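Local atomic coordinates of exopolyphosphatase-related protein (Archaeoglobus fulgidus, PDB entry 3LLV), a protein that probably binds NAD(P) or a related nucleotide in this Rossmann-type TrkA-N domain, part of a longer protein tentatively assigned a role in nucleic acid binding. Residues A55-D59 and F83-I87; G78-N84 and R102-K108. All blocks are in the same frame, centred on the assembly; numbering follows the deposited sequence. Where two conformers were deposited one is given.

Interaction 1 (A55-D59 and F83-I87)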
loop_
_atom_site.group_PDB
_atom_site.type_symbol
_atom_site.label_atom_id
_atom_site.label_comp_id
_atom_site.label_asym_id
_atom_site.label_seq_id
_atom_site.Cartn_x
_atom_site.Cartn_y
_atom_site.Cartn_z
ATOM N N ALA A 55 0.252 9.107 9.914
ATOM C CA ALA A 55 1.697 9.160 9.811
ATOM C C ALA A 55 2.091 9.646 8.424
ATOM O O ALA A 55 1.327 9.498 7.469
ATOM C CB ALA A 55 2.288 7.781 10.047
ATOM N N ASP A 56 3.272 10.250 8.339
ATOM C CA ASP A 56 3.862 10.601 7.057
ATOM C C ASP A 56 4.651 9.390 6.564
ATOM O O ASP A 56 5.670 9.066 7.159
ATOM C CB ASP A 56 4.775 11.813 7.234
ATOM C CG ASP A 56 5.457 12.245 5.930
ATOM O OD1 ASP A 56 5.407 11.516 4.919
ATOM O OD2 ASP A 56 6.054 13.346 5.930
ATOM N N PRO A 57 4.191 8.711 5.477
ATOM C CA PRO A 57 4.843 7.475 5.046
ATOM C C PRO A 57 6.192 7.673 4.334
ATOM O O PRO A 57 6.787 6.713 3.833
ATOM C CB PRO A 57 3.798 6.820 4.123
ATOM C CG PRO A 57 3.072 7.979 3.522
ATOM C CD PRO A 57 3.011 9.028 4.639
ATOM N N THR A 58 6.675 8.915 4.306
ATOM C CA THR A 58 8.057 9.154 3.890
ATOM C C THR A 58 8.966 9.365 5.117
ATOM O O THR A 58 10.162 9.574 4.992
ATOM C CB THR A 58 8.171 10.319 2.866
ATOM O OG1 THR A 58 7.952 11.568 3.524
ATOM C CG2 THR A 58 7.174 10.167 1.755
ATOM N N ASP A 59 8.397 9.227 6.305
ATOM C CA ASP A 59 9.121 9.412 7.555
ATOM C C ASP A 59 9.782 8.087 7.964
ATOM O O ASP A 59 9.109 7.168 8.384
ATOM C CB ASP A 59 8.121 9.978 8.602
ATOM C CG ASP A 59 8.667 10.052 10.030
ATOM O OD1 ASP A 59 9.876 9.829 10.271
ATOM O OD2 ASP A 59 7.851 10.372 10.934
ATOM N N PHE A 83 5.062 10.459 -5.056
ATOM C CA PHE A 83 4.927 10.221 -3.630
ATOM C C PHE A 83 5.203 8.776 -3.254
ATOM O O PHE A 83 5.915 8.503 -2.273
ATOM C CB PHE A 83 3.548 10.677 -3.105
ATOM C CG PHE A 83 3.502 10.878 -1.617
ATOM C CD1 PHE A 83 4.410 11.735 -0.983
ATOM C CD2 PHE A 83 2.532 10.243 -0.845
ATOM C CE1 PHE A 83 4.362 11.923 0.390
ATOM C CE2 PHE A 83 2.477 10.436 0.542
ATOM C CZ PHE A 83 3.389 11.270 1.152
ATOM N N ASN A 84 4.687 7.844 -4.058
ATOM C CA ASN A 84 4.898 6.421 -3.803
ATOM C C ASN A 84 6.385 6.049 -3.882
ATOM O O ASN A 84 6.847 5.196 -3.141
ATOM C CB ASN A 84 4.089 5.566 -4.798
ATOM C CG ASN A 84 2.608 5.539 -4.474
ATOM O OD1 ASN A 84 2.137 6.189 -3.534
ATOM N ND2 ASN A 84 1.855 4.796 -5.277
ATOM N N LEU A 85 7.134 6.714 -4.762
ATOM C CA LEU A 85 8.551 6.406 -4.910
ATOM C C LEU A 85 9.278 6.875 -3.650
ATOM O O LEU A 85 10.141 6.165 -3.108
ATOM C CB LEU A 85 9.123 7.047 -6.193
ATOM C CG LEU A 85 10.557 6.687 -6.532
ATOM C CD1 LEU A 85 10.671 5.177 -6.852
ATOM C CD2 LEU A 85 11.015 7.480 -7.738
ATOM N N LYS A 86 8.892 8.058 -3.160
ATOM C CA LYS A 86 9.456 8.581 -1.920
ATOM C C LYS A 86 9.147 7.663 -0.746
ATOM O O LYS A 86 10.026 7.424 0.115
ATOM C CB LYS A 86 8.942 9.988 -1.664
ATOM C CG LYS A 86 9.624 11.039 -2.503
ATOM C CD LYS A 86 8.985 12.396 -2.238
ATOM C CE LYS A 86 9.913 13.540 -2.611
ATOM N NZ LYS A 86 10.327 13.486 -4.040
ATOM N N ILE A 87 7.927 7.125 -0.724
ATOM C CA ILE A 87 7.524 6.216 0.346
ATOM C C ILE A 87 8.361 4.946 0.295
ATOM O O ILE A 87 8.910 4.488 1.316
ATOM C CB ILE A 87 6.028 5.847 0.229
ATOM C CG1 ILE A 87 5.145 7.077 0.535
ATOM C CG2 ILE A 87 5.709 4.645 1.092
ATOM C CD1 ILE A 87 3.711 6.880 0.110
#
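Thr58 and Ile87 bring the two backbones closest, their CA atoms 4.6 Å apart, where a type I turn from Asp56 to Asp59 lies against the side of helix 81-94. No hydrogen bond crosses between the segments; instead the carbonyl O of Pro57 meets CA of Ile87 in a CA-H...O contact of 3.6 Å, and the same oxygen accepts a hydrogen bond from the hydroxyl of Tyr63. Most of the remaining contact is between hydrocarbon groups. Ile87 turns CG1 anti to its own carbonyl carbon (chi1 -69°) and continues extended, which brings CD1 to within 3.6 Å of Pro57 CG. Proline suits this place, since its rigid ring offers a compact hydrocarbon surface and its nitrogen carries no hydrogen that would need an acceptor. In the Rossmann fold this loop opens the crossover that runs through helix 60-65 from strand 51-54, at one margin of the parallel sheet, back to strand 73-76 in the middle, which leads into helix 81-94; Pro57 and Ile87 also both touch Ile12 of strand 9-12. Phe83 lies one helical turn before Ile87, and one face of its ring takes Ile87 CG1 at 4.2 Å above the plane, near the edge of the ring rather than over its centre. Its far end meets the turn obliquely, with Thr58 CG2 at 3.6 Å from CE1 and Pro57 CG at 3.9 Å from CE2. With an alanine here in place of Ile87, CG1 and CD1 would be gone, and the Pro57 ring and that face of Phe83 would probably lose the apolar branch they share. Thr58 CG2 also rests on CB of Lys86, whose amino group heads off from the turn. The Thr58 hydroxyl turns instead to Asp56 OD1, which accepts both OG1 (2.9 Å) and the backbone N of Thr58 (3.0 Å) from the same face of its carboxylate, the latter bond closing an Asx turn.

Interaction 2 (G78-N84 and R102-K108). With PO4 (phosphate ion), chain B.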
loop_
_atom_site.group_PDB
_atom_site.type_symbol
_atom_site.label_atom_id
_atom_site.label_comp_id
_atom_site.label_asym_id
_atom_site.label_seq_id
_atom_site.Cartn_x
_atom_site.Cartn_y
_atom_site.Cartn_z
ATOM N N GLY A 78 -1.363 4.463 -2.868
ATOM C CA GLY A 78 -1.756 5.816 -3.269
ATOM C C GLY A 78 -1.639 6.039 -4.764
ATOM O O GLY A 78 -0.946 5.299 -5.468
ATOM N N SER A 79 -2.287 7.093 -5.246
ATOM C CA SER A 79 -2.388 7.275 -6.692
ATOM C C SER A 79 -1.373 8.299 -7.233
ATOM O O SER A 79 -1.461 8.715 -8.397
ATOM C CB SER A 79 -3.825 7.671 -7.033
ATOM O OG SER A 79 -4.091 8.949 -6.502
ATOM N N ASP A 80 -0.398 8.684 -6.412
ATOM C CA ASP A 80 0.629 9.666 -6.814
ATOM C C ASP A 80 1.981 8.951 -6.946
ATOM O O ASP A 80 2.579 8.592 -5.928
ATOM C CB ASP A 80 0.670 10.744 -5.715
ATOM C CG ASP A 80 1.670 11.873 -5.983
ATOM O OD1 ASP A 80 2.723 11.673 -6.615
ATOM O OD2 ASP A 80 1.397 12.990 -5.493
ATOM N N ASP A 81 2.437 8.706 -8.184
ATOM C CA ASP A 81 3.710 8.002 -8.435
ATOM C C ASP A 81 4.886 8.625 -7.700
ATOM O O ASP A 81 5.671 7.920 -7.064
ATOM C CB ASP A 81 4.032 7.931 -9.937
ATOM C CG ASP A 81 3.152 6.949 -10.687
ATOM O OD1 ASP A 81 2.428 6.174 -10.024
ATOM O OD2 ASP A 81 3.181 6.935 -11.955
ATOM N N GLU A 82 5.025 9.941 -7.773
ATOM C CA GLU A 82 6.217 10.556 -7.183
ATOM C C GLU A 82 6.236 10.362 -5.669
ATOM O O GLU A 82 7.286 10.054 -5.095
ATOM C CB GLU A 82 6.364 12.016 -7.602
ATOM C CG GLU A 82 6.783 12.163 -9.098
ATOM C CD GLU A 82 7.979 11.268 -9.491
ATOM O OE1 GLU A 82 9.026 11.299 -8.788
ATOM O OE2 GLU A 82 7.875 10.542 -10.515
ATOM N N PHE A 83 5.062 10.459 -5.056
ATOM C CA PHE A 83 4.927 10.221 -3.630
ATOM C C PHE A 83 5.203 8.776 -3.254
ATOM O O PHE A 83 5.915 8.503 -2.273
ATOM C CB PHE A 83 3.548 10.677 -3.105
ATOM C CG PHE A 83 3.502 10.878 -1.617
ATOM C CD1 PHE A 83 4.410 11.735 -0.983
ATOM C CD2 PHE A 83 2.532 10.243 -0.845
ATOM C CE1 PHE A 83 4.362 11.923 0.390
ATOM C CE2 PHE A 83 2.477 10.436 0.542
ATOM C CZ PHE A 83 3.389 11.270 1.152
ATOM N N ASN A 84 4.687 7.844 -4.058
ATOM C CA ASN A 84 4.898 6.421 -3.803
ATOM C C ASN A 84 6.385 6.049 -3.882
ATOM O O ASN A 84 6.847 5.196 -3.141
ATOM C CB ASN A 84 4.089 5.566 -4.798
ATOM C CG ASN A 84 2.608 5.539 -4.474
ATOM O OD1 ASN A 84 2.137 6.189 -3.534
ATOM N ND2 ASN A 84 1.855 4.796 -5.277
ATOM N N ARG A 102 1.728 0.382 -6.138
ATOM C CA ARG A 102 0.918 0.914 -7.244
ATOM C C ARG A 102 1.652 1.999 -8.058
ATOM O O ARG A 102 2.214 2.949 -7.501
ATOM C CB ARG A 102 -0.387 1.465 -6.655
ATOM C CG ARG A 102 -1.298 2.083 -7.697
ATOM C CD ARG A 102 -2.441 2.778 -6.963
ATOM N NE ARG A 102 -3.319 3.468 -7.876
ATOM C CZ ARG A 102 -4.565 3.813 -7.585
ATOM N NH1 ARG A 102 -5.071 3.518 -6.374
ATOM N NH2 ARG A 102 -5.295 4.454 -8.498
ATOM N N VAL A 103 1.678 1.826 -9.378
ATOM C CA VAL A 103 2.342 2.769 -10.279
ATOM C C VAL A 103 1.357 3.101 -11.387
ATOM O O VAL A 103 0.759 2.214 -11.975
ATOM C CB VAL A 103 3.639 2.150 -10.815
ATOM C CG1 VAL A 103 4.311 3.032 -11.907
ATOM C CG2 VAL A 103 4.609 1.904 -9.667
ATOM N N SER A 104 1.171 4.393 -11.657
ATOM C CA SER A 104 0.233 4.819 -12.693
ATOM C C SER A 104 0.873 4.914 -14.082
ATOM O O SER A 104 0.208 4.674 -15.098
ATOM C CB SER A 104 -0.482 6.126 -12.289
ATOM O OG SER A 104 0.288 7.292 -12.545
ATOM N N SER A 105 2.151 5.259 -14.139
ATOM C CA SER A 105 2.852 5.526 -15.395
ATOM C C SER A 105 3.696 4.309 -15.784
ATOM O O SER A 105 4.668 4.012 -15.088
ATOM C CB SER A 105 3.757 6.739 -15.172
ATOM O OG SER A 105 4.354 7.186 -16.367
ATOM N N PRO A 106 3.349 3.604 -16.896
ATOM C CA PRO A 106 4.193 2.464 -17.260
ATOM C C PRO A 106 5.680 2.787 -17.419
ATOM O O PRO A 106 6.507 1.938 -17.122
ATOM C CB PRO A 106 3.621 2.005 -18.608
ATOM C CG PRO A 106 2.208 2.413 -18.589
ATOM C CD PRO A 106 2.065 3.588 -17.634
ATOM N N LYS A 107 6.031 3.977 -17.903
ATOM C CA LYS A 107 7.448 4.325 -18.054
ATOM C C LYS A 107 8.227 4.285 -16.729
ATOM O O LYS A 107 9.457 4.160 -16.729
ATOM C CB LYS A 107 7.622 5.693 -18.735
ATOM C CG LYS A 107 7.228 6.876 -17.834
ATOM C CD LYS A 107 7.323 8.183 -18.627
ATOM C CE LYS A 107 6.876 9.383 -17.806
ATOM N NZ LYS A 107 7.326 10.653 -18.431
ATOM N N LYS A 108 7.499 4.375 -15.620
ATOM C CA LYS A 108 8.101 4.442 -14.282
ATOM C C LYS A 108 8.287 3.093 -13.614
ATOM O O LYS A 108 8.868 3.028 -12.535
ATOM C CB LYS A 108 7.300 5.402 -13.375
ATOM C CG LYS A 108 7.293 6.843 -13.911
ATOM C CD LYS A 108 6.634 7.828 -12.964
ATOM C CE LYS A 108 6.671 9.233 -13.609
ATOM N NZ LYS A 108 6.108 10.320 -12.764
HETATM P P PO4 B . -8.011 5.309 -6.017
HETATM O O1 PO4 B . -7.428 4.110 -5.335
HETATM O O2 PO4 B . -7.171 5.808 -7.166
HETATM O O3 PO4 B . -9.401 5.010 -6.516
HETATM O O4 PO4 B . -8.080 6.427 -5.004
HETATM O O HOH W 1 0.767 9.387 -10.486
HETATM O O HOH W 2 3.464 9.551 -12.829
#
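Asp81, in the first turn of helix 81-94, points its carboxylate at two successive backbone amides beyond strand 99-103. Ser104 N donates to OD1 at 2.7 Å, almost straight at 171°, and Ser105 N to OD2 at 2.9 Å; both oxygens use their syn lone pairs, so the short, flat aspartate fits the pair of N-H groups. The Ser104 hydroxyl also donates to OD2 (3.0 Å), from above the carboxylate plane, and the three bonds together probably fix the group's rotation. Asn84 ND2 adds amide bonds, giving one hydrogen to Arg102 O (2.9 Å), which lies in its amide plane, and the other to Gly78 O (2.9 Å), thereby tying the strand end to the loop that follows strand 73-76 within one beta-alpha-beta unit. Among the charged groups, Glu82 OE2 takes Lys108 NZ through its anti lone pair in a salt bridge of 2.9 Å, while a water links NZ to Asp81 OD2, a third donor to that oxygen. Arg102, extended from CG to NE, passes Gly78 O, and Ser79 CB lies over one face of its guanidinium. NH1 and NH2 grip two oxygens of a phosphate, NH1 to O1 at 2.6 Å, and Ala17 N at the start of helix 16-27 binds the same ion. The phosphate probably came from the crystallisation liquor, yet helix 16-27 follows the first strand, where Rossmann domains generally receive a dinucleotide's phosphates, consistent with a site suited to anionic groups.

In the fold
Helix 81-94 serves both contacts: interaction 1 uses its flank against the loop after strand 51-54, and interaction 2 its first turn against the end of strand 99-103. Phe83 and Asn84 are shared but divided, the phenylalanine working in interaction 1 and the asparagine in interaction 2. Both contacts are partly buried and combine inner and outer residues. In 55-59 with 83-87 the buried members, Pro57 and Ile87, are apolar and no hydrogen bond crosses; in 78-84 with 102-108 two of the buried residues, Asp81 and Asn84, are polar and satisfy backbone groups, while the outer part, toward solvent, carries a salt bridge and the arginine that holds a phosphate.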